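Side-chain contact in abietadiene synthase, chloroplastic (Abies grandis, PDB 3S9V), which belongs to the terpene synthase family and is a predominantly helical plant enzyme of the chloroplast: residues M47-T52 against L251-K256. Sequence-based numbering, arbitrary orientation.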
ATOM      1  N   MET A  47     -19.980  -6.212   5.449  1.00 35.98           N
ATOM      2  CA  MET A  47     -19.378  -6.828   4.273  1.00 34.15           C
ATOM      3  C   MET A  47     -19.817  -8.269   4.051  1.00 30.88           C
ATOM      4  O   MET A  47     -19.731  -9.105   4.952  1.00 33.26           O
ATOM      5  CB  MET A  47     -17.856  -6.753   4.359  1.00 32.33           C
ATOM      6  CG  MET A  47     -17.296  -5.465   3.779  1.00 30.42           C
ATOM      7  SD  MET A  47     -15.605  -5.153   4.232  1.00 21.86           S
ATOM      8  CE  MET A  47     -15.666  -3.385   4.496  1.00 23.32           C
ATOM      9  N   GLY A  48     -20.305  -8.537   2.843  1.00 24.82           N
ATOM     10  CA  GLY A  48     -20.753  -9.872   2.484  1.00 25.79           C
ATOM     11  C   GLY A  48     -20.179 -10.241   1.129  1.00 27.88           C
ATOM     12  O   GLY A  48     -18.969 -10.435   1.008  1.00 28.58           O
ATOM     13  N   TYR A  49     -21.029 -10.335   0.108  1.00 24.21           N
ATOM     14  CA  TYR A  49     -20.541 -10.656  -1.226  1.00 24.09           C
ATOM     15  C   TYR A  49     -20.164  -9.402  -2.001  1.00 24.09           C
ATOM     16  O   TYR A  49     -19.647  -9.480  -3.117  1.00 19.92           O
ATOM     17  CB  TYR A  49     -21.572 -11.473  -2.003  1.00 23.35           C
ATOM     18  CG  TYR A  49     -21.651 -12.903  -1.524  1.00 25.30           C
ATOM     19  CD1 TYR A  49     -22.799 -13.387  -0.901  1.00 21.18           C
ATOM     20  CD2 TYR A  49     -20.569 -13.776  -1.696  1.00 23.82           C
ATOM     21  CE1 TYR A  49     -22.876 -14.704  -0.461  1.00 22.67           C
ATOM     22  CE2 TYR A  49     -20.633 -15.097  -1.259  1.00 23.71           C
ATOM     23  CZ  TYR A  49     -21.792 -15.554  -0.642  1.00 28.86           C
ATOM     24  OH  TYR A  49     -21.872 -16.856  -0.202  1.00 37.72           O
ATOM     25  N   GLY A  50     -20.429  -8.242  -1.405  1.00 23.32           N
ATOM     26  CA  GLY A  50     -20.060  -7.001  -2.053  1.00 20.58           C
ATOM     27  C   GLY A  50     -21.152  -5.969  -2.233  1.00 23.80           C
ATOM     28  O   GLY A  50     -22.286  -6.292  -2.582  1.00 24.32           O
ATOM     29  N   GLU A  51     -20.795  -4.712  -1.996  1.00 24.69           N
ATOM     30  CA  GLU A  51     -21.727  -3.612  -2.160  1.00 27.23           C
ATOM     31  C   GLU A  51     -21.354  -2.828  -3.407  1.00 23.42           C
ATOM     32  O   GLU A  51     -20.210  -2.404  -3.569  1.00 22.16           O
ATOM     33  CB  GLU A  51     -21.691  -2.689  -0.940  1.00 33.02           C
ATOM     34  CG  GLU A  51     -22.380  -3.274   0.274  1.00 46.45           C
ATOM     35  CD  GLU A  51     -23.815  -3.664  -0.019  1.00 55.30           C
ATOM     36  OE1 GLU A  51     -24.554  -2.827  -0.586  1.00 54.60           O
ATOM     37  OE2 GLU A  51     -24.202  -4.805   0.322  1.00 58.85           O
ATOM     38  N   THR A  52     -22.325  -2.641  -4.289  1.00 19.45           N
ATOM     39  CA  THR A  52     -22.088  -1.906  -5.516  1.00 19.65           C
ATOM     40  C   THR A  52     -23.408  -1.394  -6.068  1.00 20.90           C
ATOM     41  O   THR A  52     -24.480  -1.698  -5.544  1.00 20.58           O
ATOM     42  CB  THR A  52     -21.381  -2.798  -6.572  1.00 19.94           C
ATOM     43  OG1 THR A  52     -21.093  -2.024  -7.742  1.00 27.39           O
ATOM     44  CG2 THR A  52     -22.258  -3.967  -6.958  1.00 18.39           C
ATOM     45  N   LEU A 251     -27.904 -16.240 -11.581  1.00 18.32           N
ATOM     46  CA  LEU A 251     -28.731 -15.045 -11.672  1.00 22.75           C
ATOM     47  C   LEU A 251     -29.639 -14.949 -10.448  1.00 20.71           C
ATOM     48  O   LEU A 251     -29.802 -13.872  -9.881  1.00 20.93           O
ATOM     49  CB  LEU A 251     -29.541 -15.046 -12.974  1.00 17.31           C
ATOM     50  CG  LEU A 251     -28.668 -15.021 -14.238  1.00 24.50           C
ATOM     51  CD1 LEU A 251     -29.541 -15.041 -15.476  1.00 17.37           C
ATOM     52  CD2 LEU A 251     -27.785 -13.778 -14.241  1.00 18.82           C
ATOM     53  N   ASN A 252     -30.224 -16.070 -10.035  1.00 22.54           N
ATOM     54  CA  ASN A 252     -31.074 -16.072  -8.846  1.00 26.94           C
ATOM     55  C   ASN A 252     -30.242 -15.607  -7.647  1.00 30.09           C
ATOM     56  O   ASN A 252     -30.709 -14.826  -6.814  1.00 28.37           O
ATOM     57  CB  ASN A 252     -31.619 -17.476  -8.554  1.00 24.05           C
ATOM     58  CG  ASN A 252     -32.692 -17.903  -9.535  1.00 31.26           C
ATOM     59  OD1 ASN A 252     -33.531 -17.095  -9.947  1.00 27.56           O
ATOM     60  ND2 ASN A 252     -32.688 -19.187  -9.903  1.00 22.97           N
ATOM     61  N   PHE A 253     -29.006 -16.104  -7.572  1.00 29.45           N
ATOM     62  CA  PHE A 253     -28.081 -15.760  -6.498  1.00 27.45           C
ATOM     63  C   PHE A 253     -27.775 -14.265  -6.481  1.00 28.59           C
ATOM     64  O   PHE A 253     -27.714 -13.649  -5.417  1.00 29.11           O
ATOM     65  CB  PHE A 253     -26.793 -16.588  -6.644  1.00 27.63           C
ATOM     66  CG  PHE A 253     -25.622 -16.053  -5.861  1.00 31.45           C
ATOM     67  CD1 PHE A 253     -24.715 -15.173  -6.454  1.00 33.54           C
ATOM     68  CD2 PHE A 253     -25.412 -16.441  -4.544  1.00 24.68           C
ATOM     69  CE1 PHE A 253     -23.614 -14.688  -5.745  1.00 31.98           C
ATOM     70  CE2 PHE A 253     -24.314 -15.963  -3.827  1.00 28.17           C
ATOM     71  CZ  PHE A 253     -23.412 -15.083  -4.431  1.00 29.21           C
ATOM     72  N   VAL A 254     -27.587 -13.675  -7.658  1.00 26.36           N
ATOM     73  CA  VAL A 254     -27.316 -12.245  -7.728  1.00 20.30           C
ATOM     74  C   VAL A 254     -28.567 -11.475  -7.318  1.00 20.21           C
ATOM     75  O   VAL A 254     -28.486 -10.506  -6.566  1.00 22.53           O
ATOM     76  CB  VAL A 254     -26.903 -11.814  -9.151  1.00 19.39           C
ATOM     77  CG1 VAL A 254     -26.892 -10.296  -9.251  1.00 13.37           C
ATOM     78  CG2 VAL A 254     -25.533 -12.382  -9.487  1.00 19.12           C
ATOM     79  N   LEU A 255     -29.723 -11.913  -7.808  1.00 19.87           N
ATOM     80  CA  LEU A 255     -30.984 -11.254  -7.485  1.00 22.93           C
ATOM     81  C   LEU A 255     -31.385 -11.445  -6.025  1.00 26.55           C
ATOM     82  O   LEU A 255     -32.214 -10.695  -5.500  1.00 23.71           O
ATOM     83  CB  LEU A 255     -32.100 -11.751  -8.404  1.00 19.05           C
ATOM     84  CG  LEU A 255     -32.006 -11.177  -9.816  1.00 21.56           C
ATOM     85  CD1 LEU A 255     -32.994 -11.860 -10.730  1.00 15.77           C
ATOM     86  CD2 LEU A 255     -32.268  -9.676  -9.757  1.00 22.60           C
ATOM     87  N   LYS A 256     -30.802 -12.443  -5.371  1.00 28.91           N
ATOM     88  CA  LYS A 256     -31.103 -12.680  -3.969  1.00 32.92           C
ATOM     89  C   LYS A 256     -30.536 -11.496  -3.193  1.00 34.36           C
ATOM     90  O   LYS A 256     -31.139 -11.016  -2.231  1.00 35.38           O
ATOM     91  CB  LYS A 256     -30.457 -13.983  -3.488  1.00 40.60           C
ATOM     92  CG  LYS A 256     -30.634 -14.249  -1.996  1.00 44.78           C
ATOM     93  CD  LYS A 256     -30.143 -15.635  -1.601  1.00 49.39           C
ATOM     94  CE  LYS A 256     -28.652 -15.810  -1.866  1.00 59.58           C
ATOM     95  NZ  LYS A 256     -27.801 -14.920  -1.023  1.00 61.19           N
TER
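Y49, in the loop that joins helix 29-46 to helix 56-62, faces F253 on helix 245-258 across a wide backbone gap, the nearest pair of CA atoms being those of Y49 and V254 at 9.5 Å. The motif that spans it is a T-shaped (edge-to-face) aromatic pair, and it illustrates how two rings can join a loop to a helix where no hydrogen bond links the segments. Here the helix falls within the N-terminal domain of the terpene synthase family, and the centre of the contact lies about 27 Å from the centre of the chain, near the protein surface.

The F253 ring is the edge partner and the Y49 ring supplies the face. Their centroids are 5.1 Å apart and their planes meet at 73°, close to perpendicular. F253 reaches out from the helix with chi1 at 163°, its CG opposite the backbone N and beside the carbonyl carbon, and brings the CE2–CZ end of its ring to the tyrosine. Y49 has CG anti to the carbonyl carbon instead, beside the backbone N (chi1 -74°), and presents a flat side to that approaching edge.

Other bonds hold the tyrosine's loop in place: the carbonyls of G48 and G50 accept from R273 and the Y266 hydroxyl, and E51 forms a salt bridge with K257, four residues beyond F253 on the same helix. Y266 also packs against Y49. Within the aromatic pair, F253 CZ sits 3.8 Å above the plane of the Y49 ring, over its centre, while F253 CE2 leans toward the hydroxyl-bearing half, 3.9 Å from Y49 CE1.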